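Local structure of beta-galactosidase (Marinomonas sp. ef1, 6Y2K) at residues A[206-211]-A[424-429]; A[211-216]-A[500-505]; A[474-479]-A[512-517]; A[183-188]-A[202-207]. The protein catalyses the hydrolysis of terminal beta-galactose residues from beta-galactosides, as a cold-active hexameric enzyme of family GH42. One frame throughout, in Å; residues are numbered along the deposited sequence.

Interaction 1: A[206-211]-A[424-429]; sequences SHRLDF and LDIQPQ
Arg-208 and Leu-209 meet Ile-426 where two helices come together at the border of two domains. Along the second segment, Asp-425 comes first and is reached through a water. Its backbone O receives a hydrogen bond from water 1, and the same water accepts from Arg-208 NH1 at 2.9 Å, lying in plane at the guanidinium edge. Ile-426 follows and meets Arg-208 through both its carbonyl O and its CG2. Its carbonyl O takes a weak, bent bond from Arg-208 NH2, with NH2 to O at 3.0 Å and an N-H...O angle of only 124°. Its CG2 lies over one face of the guanidinium, near the rim, 3.6 Å from Arg-208 NH2. CG1 stands beside the backbone N, chi1 -80°, which leaves CG2 beside the carbonyl carbon, where one guanidinium can meet both the methyl and the O. The Arg-208 chain bends at chi3 to bring its end there. The other arm of Ile-426 runs to the helix backbone, where CD1 is 3.5 Å from Leu-209 N and 3.9 Å from Leu-209 CB. At Gln-427 the helix ends, and NE2 bonds Glu-202 and Gln-361 of the second subunit. Gln-429 bonds Asn-326 and Val-320 of that subunit. The arrangement is a helix-to-helix domain interface, in which helix 205-233, on the path between the fourth and fifth strands of the TIM barrel, meets helix 418-426 of the trimerisation domain.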
loop_
_atom_site.group_PDB
_atom_site.type_symbol
_atom_site.label_atom_id
_atom_site.label_comp_id
_atom_site.label_asym_id
_atom_site.label_seq_id
_atom_site.Cartn_x
_atom_site.Cartn_y
_atom_site.Cartn_z
ATOM N N SER A 206 41.068 4.208 19.940
ATOM C CA SER A 206 42.327 4.972 19.921
ATOM C C SER A 206 43.357 4.333 18.998
ATOM O O SER A 206 44.070 5.021 18.273
ATOM C CB SER A 206 42.931 5.080 21.326
ATOM O OG SER A 206 42.009 5.639 22.247
ATOM N N HIS A 207 43.423 3.009 19.063
ATOM C CA HIS A 207 44.272 2.173 18.217
ATOM C C HIS A 207 43.893 2.348 16.744
ATOM O O HIS A 207 44.757 2.576 15.891
ATOM C CB HIS A 207 44.104 0.718 18.690
ATOM C CG HIS A 207 44.964 -0.286 17.988
ATOM N ND1 HIS A 207 44.845 -1.639 18.230
ATOM C CD2 HIS A 207 45.945 -0.154 17.062
ATOM C CE1 HIS A 207 45.718 -2.293 17.486
ATOM N NE2 HIS A 207 46.396 -1.418 16.768
ATOM N N ARG A 208 42.598 2.264 16.458
ATOM C CA ARG A 208 42.120 2.381 15.083
ATOM C C ARG A 208 42.304 3.790 14.526
ATOM O O ARG A 208 42.629 3.942 13.342
ATOM C CB ARG A 208 40.654 1.960 14.984
ATOM C CG ARG A 208 40.424 0.478 15.276
ATOM C CD ARG A 208 38.944 0.139 15.366
ATOM N NE ARG A 208 38.259 0.364 14.097
ATOM C CZ ARG A 208 36.946 0.519 13.936
ATOM N NH1 ARG A 208 36.470 0.724 12.706
ATOM N NH2 ARG A 208 36.107 0.521 14.969
ATOM N N LEU A 209 42.100 4.808 15.365
ATOM C CA LEU A 209 42.256 6.198 14.922
ATOM C C LEU A 209 43.720 6.563 14.614
ATOM O O LEU A 209 44.015 7.148 13.554
ATOM C CB LEU A 209 41.651 7.171 15.945
ATOM C CG LEU A 209 41.664 8.652 15.563
ATOM C CD1 LEU A 209 41.007 8.898 14.212
ATOM C CD2 LEU A 209 40.976 9.483 16.631
ATOM N N ASP A 210 44.625 6.228 15.531
ATOM C CA ASP A 210 46.070 6.395 15.288
ATOM C C ASP A 210 46.544 5.593 14.066
ATOM O O ASP A 210 47.389 6.082 13.298
ATOM C CB ASP A 210 46.899 6.015 16.525
ATOM C CG ASP A 210 47.038 7.155 17.531
ATOM O OD1 ASP A 210 46.658 8.313 17.248
ATOM O OD2 ASP A 210 47.571 6.884 18.626
ATOM N N PHE A 211 45.986 4.397 13.859
ATOM C CA PHE A 211 46.311 3.625 12.660
ATOM C C PHE A 211 45.892 4.360 11.376
ATOM O O PHE A 211 46.676 4.432 10.417
ATOM C CB PHE A 211 45.717 2.210 12.705
ATOM C CG PHE A 211 46.153 1.348 11.561
ATOM C CD1 PHE A 211 47.491 1.019 11.406
ATOM C CD2 PHE A 211 45.237 0.888 10.622
ATOM C CE1 PHE A 211 47.912 0.239 10.342
ATOM C CE2 PHE A 211 45.651 0.095 9.561
ATOM C CZ PHE A 211 46.991 -0.220 9.419
ATOM N N LEU A 424 34.395 9.572 13.911
ATOM C CA LEU A 424 32.969 9.259 13.848
ATOM C C LEU A 424 32.645 7.966 13.068
ATOM O O LEU A 424 31.673 7.287 13.380
ATOM C CB LEU A 424 32.201 10.461 13.276
ATOM C CG LEU A 424 32.297 11.721 14.157
ATOM C CD1 LEU A 424 32.032 12.976 13.349
ATOM C CD2 LEU A 424 31.333 11.659 15.315
ATOM N N ASP A 425 33.438 7.637 12.050
ATOM C CA ASP A 425 33.281 6.359 11.333
ATOM C C ASP A 425 33.720 5.160 12.185
ATOM O O ASP A 425 33.211 4.053 12.010
ATOM C CB ASP A 425 34.101 6.347 10.032
ATOM C CG ASP A 425 33.480 7.174 8.915
ATOM O OD1 ASP A 425 32.312 7.633 9.027
ATOM O OD2 ASP A 425 34.189 7.341 7.896
ATOM N N ILE A 426 34.689 5.380 13.071
ATOM C CA ILE A 426 35.229 4.308 13.923
ATOM C C ILE A 426 34.168 3.839 14.930
ATOM O O ILE A 426 33.998 2.630 15.128
ATOM C CB ILE A 426 36.589 4.725 14.564
ATOM C CG1 ILE A 426 37.714 4.537 13.531
ATOM C CG2 ILE A 426 36.911 3.920 15.819
ATOM C CD1 ILE A 426 39.017 5.258 13.863
ATOM N N GLN A 427 33.464 4.789 15.550
ATOM C CA GLN A 427 32.298 4.477 16.402
ATOM C C GLN A 427 31.144 5.420 16.053
ATOM O O GLN A 427 31.001 6.493 16.658
ATOM C CB GLN A 427 32.634 4.572 17.897
ATOM C CG GLN A 427 33.578 3.485 18.390
ATOM C CD GLN A 427 33.589 3.337 19.908
ATOM O OE1 GLN A 427 33.287 4.289 20.643
ATOM N NE2 GLN A 427 33.932 2.137 20.388
ATOM N N PRO A 428 30.327 5.035 15.056
ATOM C CA PRO A 428 29.173 5.868 14.708
ATOM C C PRO A 428 28.113 5.885 15.800
ATOM O O PRO A 428 27.379 6.874 15.903
ATOM C CB PRO A 428 28.652 5.228 13.412
ATOM C CG PRO A 428 29.082 3.813 13.492
ATOM C CD PRO A 428 30.417 3.839 14.195
ATOM N N GLN A 429 28.027 4.796 16.575
ATOM C CA GLN A 429 27.204 4.687 17.790
ATOM C C GLN A 429 25.694 4.528 17.506
ATOM O O GLN A 429 25.007 3.810 18.252
ATOM C CB GLN A 429 27.541 5.800 18.801
ATOM C CG GLN A 429 26.729 5.817 20.092
ATOM C CD GLN A 429 26.884 4.573 20.953
ATOM O OE1 GLN A 429 27.864 3.827 20.844
ATOM N NE2 GLN A 429 25.920 4.363 21.854
HETATM O O HOH W 1 33.696 1.295 12.277
#

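Interaction 2: A[211-216]-A[500-505]; sequences FQRCCS and KTETYQ
Glu-502 O is held by two N-H groups of one guanidinium. Arg-213 NH2 lies 2.8 Å from Glu-502 O with an N-H...O angle of 153°, and Arg-213 NH1 lies 3.0 Å from the same O. The oxygen is in the guanidinium plane, met end-on. The carboxylate of this glutamate folds back over one face of the guanidinium, the two planes 14° apart. Arg-213 NH2 and Glu-502 OE2 are 3.3 Å apart, a salt bridge by charge alone, since no N-H points at OE2. Bending at chi2, -79°, turns the Glu-502 chain over that face. The Arg-213 chain is extended from CG to NE and reaches from the helix to the turn. A leucine in place of Arg-213 would probably leave Glu-502 O without its two donors and the turn 501-504, a type I turn, less firmly tied. Lys-167 is the stronger partner of the carboxylate, through OE1, and Asp-419 and Asp-210 take further N-H groups of Arg-213. The arginine thus runs from helix 205-233 to the loop after strand 490-493, touching Trp-163 of helix 154-168 and Trp-422 of helix 418-426 on its way.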
loop_
_atom_site.group_PDB
_atom_site.type_symbol
_atom_site.label_atom_id
_atom_site.label_comp_id
_atom_site.label_asym_id
_atom_site.label_seq_id
_atom_site.Cartn_x
_atom_site.Cartn_y
_atom_site.Cartn_z
ATOM N N PHE A 211 45.986 4.397 13.859
ATOM C CA PHE A 211 46.311 3.625 12.660
ATOM C C PHE A 211 45.892 4.360 11.376
ATOM O O PHE A 211 46.676 4.432 10.417
ATOM C CB PHE A 211 45.717 2.210 12.705
ATOM C CG PHE A 211 46.153 1.348 11.561
ATOM C CD1 PHE A 211 47.491 1.019 11.406
ATOM C CD2 PHE A 211 45.237 0.888 10.622
ATOM C CE1 PHE A 211 47.912 0.239 10.342
ATOM C CE2 PHE A 211 45.651 0.095 9.561
ATOM C CZ PHE A 211 46.991 -0.220 9.419
ATOM N N GLN A 212 44.676 4.919 11.366
ATOM C CA GLN A 212 44.193 5.693 10.218
ATOM C C GLN A 212 45.084 6.897 9.958
ATOM O O GLN A 212 45.432 7.179 8.817
ATOM C CB GLN A 212 42.751 6.171 10.425
ATOM C CG GLN A 212 42.067 6.682 9.161
ATOM C CD GLN A 212 41.367 5.593 8.358
ATOM O OE1 GLN A 212 40.857 4.630 8.917
ATOM N NE2 GLN A 212 41.323 5.757 7.042
ATOM N N ARG A 213 45.430 7.601 11.031
ATOM C CA ARG A 213 46.297 8.771 10.948
ATOM C C ARG A 213 47.656 8.404 10.369
ATOM O O ARG A 213 48.179 9.118 9.500
ATOM C CB ARG A 213 46.469 9.410 12.328
ATOM C CG ARG A 213 45.215 10.098 12.847
ATOM C CD ARG A 213 45.240 10.189 14.364
ATOM N NE ARG A 213 44.271 11.141 14.909
ATOM C CZ ARG A 213 44.026 11.308 16.213
ATOM N NH1 ARG A 213 44.664 10.584 17.128
ATOM N NH2 ARG A 213 43.128 12.211 16.613
ATOM N N CYS A 214 48.215 7.286 10.836
ATOM C CA CYS A 214 49.520 6.826 10.351
ATOM C C CYS A 214 49.471 6.481 8.862
ATOM O O CYS A 214 50.308 6.952 8.092
ATOM C CB CYS A 214 50.014 5.627 11.173
ATOM S SG CYS A 214 51.565 4.927 10.573
ATOM N N CYS A 215 48.478 5.679 8.461
ATOM C CA CYS A 215 48.291 5.316 7.056
ATOM C C CYS A 215 48.102 6.552 6.162
ATOM O O CYS A 215 48.674 6.625 5.067
ATOM C CB CYS A 215 47.129 4.330 6.885
ATOM S SG CYS A 215 47.472 2.679 7.552
ATOM N N SER A 216 47.328 7.521 6.641
ATOM C CA SER A 216 47.160 8.780 5.926
ATOM C C SER A 216 48.512 9.493 5.777
ATOM O O SER A 216 48.847 9.965 4.696
ATOM C CB SER A 216 46.162 9.684 6.644
ATOM O OG SER A 216 45.993 10.899 5.941
ATOM N N LYS A 500 35.098 14.560 21.724
ATOM C CA LYS A 500 36.280 13.700 21.869
ATOM C C LYS A 500 37.560 14.506 22.069
ATOM O O LYS A 500 37.740 15.575 21.473
ATOM C CB LYS A 500 36.471 12.793 20.638
ATOM C CG LYS A 500 35.304 11.877 20.294
ATOM C CD LYS A 500 35.090 10.786 21.325
ATOM C CE LYS A 500 33.837 9.977 21.036
ATOM N NZ LYS A 500 33.487 9.073 22.165
ATOM N N THR A 501 38.464 13.953 22.874
ATOM C CA THR A 501 39.839 14.444 22.977
ATOM C C THR A 501 40.649 14.000 21.738
ATOM O O THR A 501 40.149 13.257 20.880
ATOM C CB THR A 501 40.528 13.899 24.246
ATOM O OG1 THR A 501 40.592 12.471 24.175
ATOM C CG2 THR A 501 39.771 14.325 25.531
ATOM N N GLU A 502 41.900 14.448 21.656
ATOM C CA GLU A 502 42.800 14.056 20.562
ATOM C C GLU A 502 43.045 12.539 20.503
ATOM O O GLU A 502 43.239 11.989 19.414
ATOM C CB GLU A 502 44.149 14.796 20.670
ATOM C CG GLU A 502 44.913 14.950 19.343
ATOM C CD GLU A 502 45.682 13.711 18.865
ATOM O OE1 GLU A 502 46.099 12.875 19.690
ATOM O OE2 GLU A 502 45.889 13.589 17.636
ATOM N N THR A 503 43.023 11.876 21.661
ATOM C CA THR A 503 43.371 10.459 21.768
ATOM C C THR A 503 42.147 9.536 21.951
ATOM O O THR A 503 42.289 8.430 22.475
ATOM C CB THR A 503 44.366 10.251 22.936
ATOM O OG1 THR A 503 43.721 10.576 24.165
ATOM C CG2 THR A 503 45.589 11.162 22.774
ATOM N N TYR A 504 40.972 9.994 21.495
ATOM C CA TYR A 504 39.720 9.243 21.519
ATOM C C TYR A 504 39.236 8.960 22.954
ATOM O O TYR A 504 38.980 7.818 23.326
ATOM C CB TYR A 504 39.824 7.958 20.668
ATOM C CG TYR A 504 38.585 7.658 19.843
ATOM C CD1 TYR A 504 37.323 7.574 20.433
ATOM C CD2 TYR A 504 38.678 7.444 18.461
ATOM C CE1 TYR A 504 36.190 7.300 19.675
ATOM C CE2 TYR A 504 37.553 7.175 17.699
ATOM C CZ TYR A 504 36.308 7.100 18.307
ATOM O OH TYR A 504 35.191 6.844 17.547
ATOM N N GLN A 505 39.119 10.019 23.752
ATOM C CA GLN A 505 38.475 9.929 25.060
ATOM C C GLN A 505 37.409 11.003 25.192
ATOM O O GLN A 505 37.432 11.995 24.465
ATOM C CB GLN A 505 39.487 10.074 26.205
ATOM C CG GLN A 505 40.586 9.016 26.221
ATOM C CD GLN A 505 41.389 8.999 27.515
ATOM O OE1 GLN A 505 40.919 9.459 28.559
ATOM N NE2 GLN A 505 42.604 8.442 27.455
#

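Interaction 3: A[474-479]-A[512-517]; sequences AHITPE and PGPLAS
Ile-476 meets Pro-514 and Leu-515 in a contact that is apolar on both sides. No hydrogen bond crosses between the segments. Ile-476 uses two parts of its side chain. Its CB faces the proline ring, 4.1 Å from Pro-514 CG. Its CD1 reaches further, to 3.8 Å from Leu-515 CB. CG1 stands anti to the carbonyl carbon, chi1 -61°, and the chain then runs on extended to CD1, which carries the methyl past the proline to the leucine. The Ile-476 and Leu-515 side chains cross at about a right angle. The backbone joins in as well. Ile-476 O lies 3.8 Å from Pro-514 CG, so the ring touches both CB and the carbonyl O of one residue.

The hydrogen bonds are local to each part of the chain. Leu-515 N bonds Pro-512 O at 3.1 Å, and Ala-516 N bonds Gly-513 O, also at 3.1 Å. These two bonds hold the turn that carries Pro-514 and Leu-515; the proline points toward Ile-476, and the leucine meets it with CB. A cis peptide bond precedes Pro-512. Gly-513 has positive phi, and a side chain there would run into Pro-514 CD. On the other segment, Thr-477 is the N-cap of helix 478-486, its OG1 bonding Leu-480 N.

Gln-481 of helix 478-486 packs on Ile-476, Pro-514 and Leu-515, and Leu-484 adds to the leucine. The contact thus joins the loop leading into this helix, which links parallel neighbours 467-470 and 490-493 in the mixed sheet, to the loop before strand 521-528.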
loop_
_atom_site.group_PDB
_atom_site.type_symbol
_atom_site.label_atom_id
_atom_site.label_comp_id
_atom_site.label_asym_id
_atom_site.label_seq_id
_atom_site.Cartn_x
_atom_site.Cartn_y
_atom_site.Cartn_z
ATOM N N ALA A 474 34.307 16.723 15.968
ATOM C CA ALA A 474 34.401 15.790 17.108
ATOM C C ALA A 474 35.459 16.197 18.130
ATOM O O ALA A 474 35.158 16.330 19.316
ATOM C CB ALA A 474 34.641 14.371 16.611
ATOM N N HIS A 475 36.681 16.419 17.655
ATOM C CA HIS A 475 37.740 17.012 18.468
ATOM C C HIS A 475 38.011 18.451 18.042
ATOM O O HIS A 475 38.199 18.722 16.855
ATOM C CB HIS A 475 39.035 16.195 18.362
ATOM C CG HIS A 475 40.189 16.809 19.095
ATOM N ND1 HIS A 475 40.180 17.006 20.460
ATOM C CD2 HIS A 475 41.374 17.294 18.655
ATOM C CE1 HIS A 475 41.315 17.573 20.829
ATOM N NE2 HIS A 475 42.053 17.765 19.751
ATOM N N ILE A 476 38.033 19.348 19.027
ATOM C CA ILE A 476 38.369 20.755 18.839
ATOM C C ILE A 476 39.761 20.948 19.430
ATOM O O ILE A 476 39.949 20.761 20.636
ATOM C CB ILE A 476 37.383 21.691 19.591
ATOM C CG1 ILE A 476 35.949 21.505 19.067
ATOM C CG2 ILE A 476 37.820 23.154 19.477
ATOM C CD1 ILE A 476 34.897 22.181 19.911
ATOM N N THR A 477 40.723 21.330 18.589
ATOM C CA THR A 477 42.078 21.645 19.065
ATOM C C THR A 477 42.027 22.930 19.895
ATOM O O THR A 477 41.125 23.748 19.708
ATOM C CB THR A 477 43.084 21.853 17.920
ATOM O OG1 THR A 477 42.635 22.914 17.067
ATOM C CG2 THR A 477 43.247 20.587 17.097
ATOM N N PRO A 478 42.977 23.112 20.831
ATOM C CA PRO A 478 43.003 24.392 21.558
ATOM C C PRO A 478 43.132 25.610 20.635
ATOM O O PRO A 478 42.611 26.683 20.950
ATOM C CB PRO A 478 44.239 24.253 22.459
ATOM C CG PRO A 478 44.380 22.780 22.659
ATOM C CD PRO A 478 43.989 22.172 21.344
ATOM N N GLU A 479 43.789 25.416 19.493
ATOM C CA GLU A 479 43.995 26.504 18.547
ATOM C C GLU A 479 42.692 26.826 17.799
ATOM O O GLU A 479 42.383 28.008 17.567
ATOM C CB GLU A 479 45.156 26.190 17.592
ATOM C CG GLU A 479 46.537 26.263 18.252
ATOM C CD GLU A 479 46.892 25.033 19.081
ATOM O OE1 GLU A 479 46.084 24.078 19.130
ATOM O OE2 GLU A 479 47.979 25.020 19.694
ATOM N N PRO A 512 30.001 19.584 25.210
ATOM C CA PRO A 512 30.853 19.777 24.036
ATOM C C PRO A 512 32.296 20.257 24.331
ATOM O O PRO A 512 32.882 20.964 23.518
ATOM C CB PRO A 512 30.077 20.831 23.253
ATOM C CG PRO A 512 29.504 21.693 24.333
ATOM C CD PRO A 512 29.177 20.772 25.475
ATOM N N GLY A 513 32.873 19.849 25.460
ATOM C CA GLY A 513 34.317 19.945 25.660
ATOM C C GLY A 513 34.833 21.378 25.669
ATOM O O GLY A 513 34.307 22.201 26.406
ATOM N N PRO A 514 35.835 21.699 24.819
ATOM C CA PRO A 514 36.350 23.083 24.775
ATOM C C PRO A 514 35.319 24.135 24.375
ATOM O O PRO A 514 35.475 25.295 24.745
ATOM C CB PRO A 514 37.463 23.018 23.722
ATOM C CG PRO A 514 37.848 21.592 23.663
ATOM C CD PRO A 514 36.591 20.821 23.911
ATOM N N LEU A 515 34.286 23.736 23.627
ATOM C CA LEU A 515 33.231 24.660 23.190
ATOM C C LEU A 515 32.336 25.153 24.336
ATOM O O LEU A 515 31.673 26.170 24.188
ATOM C CB LEU A 515 32.349 23.990 22.116
ATOM C CG LEU A 515 31.439 24.890 21.270
ATOM C CD1 LEU A 515 32.232 25.583 20.171
ATOM C CD2 LEU A 515 30.296 24.094 20.658
ATOM N N ALA A 516 32.298 24.433 25.455
ATOM C CA ALA A 516 31.417 24.779 26.573
ATOM C C ALA A 516 31.623 26.183 27.154
ATOM O O ALA A 516 30.672 26.768 27.664
ATOM C CB ALA A 516 31.517 23.740 27.687
ATOM N N SER A 517 32.838 26.721 27.096
ATOM C CA SER A 517 33.074 28.108 27.524
ATOM C C SER A 517 32.344 29.111 26.621
ATOM O O SER A 517 31.856 30.122 27.105
ATOM C CB SER A 517 34.578 28.430 27.592
ATOM O OG SER A 517 35.204 28.271 26.326
#

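Interaction 4: A[183-188]-A[202-207]; sequences WSMDYR and EANPSH
Met-185 packs on Asn-204, the N-cap of helix 205-233 in the TIM-barrel domain. Packing alone joins the two segments. Met-185 CE comes to 3.5 Å from Asn-204 ND2, and Met-185 SD to 3.9 Å from Asn-204 CB, so the bent end of the thioether lies against the CB and amide of the capping residue. Trp-183 offers its ring edge, with CZ3 3.9 Å from Glu-202 O near the ring plane. Tyr-187 OH approaches the His-207 ring loosely, 4.4 Å from ND1; His-207 NE2 is hydrogen-bonded to Glu-194 O.

Asn-204 CG stands anti to the backbone N, chi1 -172°, which swings OD1 back to the helix start. Ser-206 N bonds OD1 at 3.1 Å with an N-H...O angle of 159°, from well above the carbonyl plane. The amide nitrogen ND2 donates elsewhere, to Trp-178 O and Asn-180 OD1. A valine replacing Asn-204 would probably leave Ser-206 N without its cap and the carbonyl of Trp-178 and OD1 of Asn-180 without the ND2 donor.

In the second subunit, Gln-361 bonds Glu-202 O and packs on Met-185, and Arg-103 packs on Trp-183. That arginine lies between the third barrel strand and helix 111-128, so Trp-183 probably faces the active-site end of the neighbour's barrel. Within the loop, Met-185 O sits over the centre of the Tyr-187 ring, 3.2 Å above its plane.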
loop_
_atom_site.group_PDB
_atom_site.type_symbol
_atom_site.label_atom_id
_atom_site.label_comp_id
_atom_site.label_asym_id
_atom_site.label_seq_id
_atom_site.Cartn_x
_atom_site.Cartn_y
_atom_site.Cartn_z
ATOM N N TRP A 183 40.322 -3.805 29.376
ATOM C CA TRP A 183 40.519 -5.156 28.846
ATOM C C TRP A 183 41.984 -5.628 28.816
ATOM O O TRP A 183 42.379 -6.399 27.943
ATOM C CB TRP A 183 39.877 -5.292 27.444
ATOM C CG TRP A 183 38.378 -5.162 27.409
ATOM C CD1 TRP A 183 37.521 -5.146 28.475
ATOM C CD2 TRP A 183 37.553 -5.087 26.234
ATOM N NE1 TRP A 183 36.220 -5.035 28.035
ATOM C CE2 TRP A 183 36.210 -4.999 26.668
ATOM C CE3 TRP A 183 37.821 -5.057 24.860
ATOM C CZ2 TRP A 183 35.145 -4.880 25.784
ATOM C CZ3 TRP A 183 36.759 -4.953 23.978
ATOM C CH2 TRP A 183 35.436 -4.863 24.444
ATOM N N SER A 184 42.782 -5.183 29.786
ATOM C CA SER A 184 44.210 -5.548 29.874
ATOM C C SER A 184 44.956 -5.444 28.528
ATOM O O SER A 184 45.673 -6.361 28.108
ATOM C CB SER A 184 44.347 -6.943 30.492
ATOM O OG SER A 184 44.099 -6.914 31.895
ATOM N N MET A 185 44.769 -4.315 27.855
ATOM C CA MET A 185 45.408 -4.077 26.553
ATOM C C MET A 185 46.862 -3.557 26.663
ATOM O O MET A 185 47.555 -3.460 25.643
ATOM C CB MET A 185 44.562 -3.112 25.710
ATOM C CG MET A 185 43.293 -3.734 25.116
ATOM S SD MET A 185 42.350 -2.641 24.015
ATOM C CE MET A 185 41.728 -1.412 25.162
ATOM N N ASP A 186 47.312 -3.224 27.876
ATOM C CA ASP A 186 48.619 -2.559 28.094
ATOM C C ASP A 186 49.791 -3.241 27.384
ATOM O O ASP A 186 49.987 -4.452 27.519
ATOM C CB ASP A 186 48.947 -2.473 29.591
ATOM C CG ASP A 186 48.050 -1.495 30.342
ATOM O OD1 ASP A 186 47.954 -0.317 29.915
ATOM O OD2 ASP A 186 47.450 -1.920 31.365
ATOM N N TYR A 187 50.554 -2.446 26.637
ATOM C CA TYR A 187 51.772 -2.895 25.952
ATOM C C TYR A 187 53.028 -2.561 26.756
ATOM O O TYR A 187 53.139 -1.474 27.329
ATOM C CB TYR A 187 51.860 -2.249 24.560
ATOM C CG TYR A 187 50.613 -2.511 23.753
ATOM C CD1 TYR A 187 50.412 -3.743 23.124
ATOM C CD2 TYR A 187 49.612 -1.554 23.654
ATOM C CE1 TYR A 187 49.262 -3.999 22.399
ATOM C CE2 TYR A 187 48.456 -1.803 22.927
ATOM C CZ TYR A 187 48.283 -3.031 22.308
ATOM O OH TYR A 187 47.128 -3.286 21.597
ATOM N N ARG A 188 53.965 -3.507 26.787
ATOM C CA ARG A 188 55.280 -3.302 27.401
ATOM C C ARG A 188 56.220 -2.472 26.522
ATOM O O ARG A 188 57.185 -1.885 27.022
ATOM C CB ARG A 188 55.956 -4.646 27.670
ATOM C CG ARG A 188 55.219 -5.558 28.636
ATOM C CD ARG A 188 56.112 -6.720 29.055
ATOM N NE ARG A 188 56.577 -7.497 27.904
ATOM C CZ ARG A 188 57.596 -8.357 27.917
ATOM N NH1 ARG A 188 58.286 -8.592 29.032
ATOM N NH2 ARG A 188 57.925 -9.003 26.801
ATOM N N GLU A 202 35.838 -5.908 18.580
ATOM C CA GLU A 202 36.212 -4.488 18.390
ATOM C C GLU A 202 37.562 -4.089 19.018
ATOM O O GLU A 202 37.755 -4.238 20.229
ATOM C CB GLU A 202 35.120 -3.564 18.935
ATOM C CG GLU A 202 35.301 -2.106 18.526
ATOM C CD GLU A 202 34.278 -1.158 19.125
ATOM O OE1 GLU A 202 33.531 -1.552 20.059
ATOM O OE2 GLU A 202 34.249 0.006 18.658
ATOM N N ALA A 203 38.456 -3.542 18.189
ATOM C CA ALA A 203 39.738 -2.997 18.653
ATOM C C ALA A 203 39.514 -1.638 19.323
ATOM O O ALA A 203 38.470 -1.008 19.144
ATOM C CB ALA A 203 40.721 -2.859 17.488
ATOM N N ASN A 204 40.497 -1.192 20.097
ATOM C CA ASN A 204 40.400 0.085 20.810
ATOM C C ASN A 204 40.202 1.187 19.765
ATOM O O ASN A 204 40.955 1.232 18.793
ATOM C CB ASN A 204 41.686 0.331 21.613
ATOM C CG ASN A 204 41.603 1.534 22.550
ATOM O OD1 ASN A 204 40.757 2.420 22.392
ATOM N ND2 ASN A 204 42.512 1.577 23.527
ATOM N N PRO A 205 39.183 2.061 19.939
ATOM C CA PRO A 205 39.057 3.154 18.968
ATOM C C PRO A 205 40.294 4.069 18.855
ATOM O O PRO A 205 40.521 4.634 17.781
ATOM C CB PRO A 205 37.823 3.930 19.458
ATOM C CG PRO A 205 37.614 3.493 20.878
ATOM C CD PRO A 205 38.057 2.061 20.894
ATOM N N SER A 206 41.068 4.208 19.940
ATOM C CA SER A 206 42.327 4.972 19.921
ATOM C C SER A 206 43.357 4.333 18.998
ATOM O O SER A 206 44.070 5.021 18.273
ATOM C CB SER A 206 42.931 5.080 21.326
ATOM O OG SER A 206 42.009 5.639 22.247
ATOM N N HIS A 207 43.423 3.009 19.063
ATOM C CA HIS A 207 44.272 2.173 18.217
ATOM C C HIS A 207 43.893 2.348 16.744
ATOM O O HIS A 207 44.757 2.576 15.891
ATOM C CB HIS A 207 44.104 0.718 18.690
ATOM C CG HIS A 207 44.964 -0.286 17.988
ATOM N ND1 HIS A 207 44.845 -1.639 18.230
ATOM C CD2 HIS A 207 45.945 -0.154 17.062
ATOM C CE1 HIS A 207 45.718 -2.293 17.486
ATOM N NE2 HIS A 207 46.396 -1.418 16.768
#

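How the interactions relate
From the N terminus, interaction 4 comes first and closes a short loop just ahead of helix 205-233. Interaction 1 begins on the same residues, Ser-206 and His-207, and closes a loop of over two hundred residues, from the barrel domain to the trimerisation domain. Interaction 2 starts five residues further along the helix, sharing Phe-211, and crosses interaction 1. Interaction 3 joins two segments of the trimerisation domain and crosses interaction 2. Tyr-504 and Thr-503 of interaction 2 touch interactions 1 and 4, and Lys-500 pairs with Ala-474 and His-475 of interaction 3. Interactions 1, 2 and 4 also border the second subunit; interaction 3 does not.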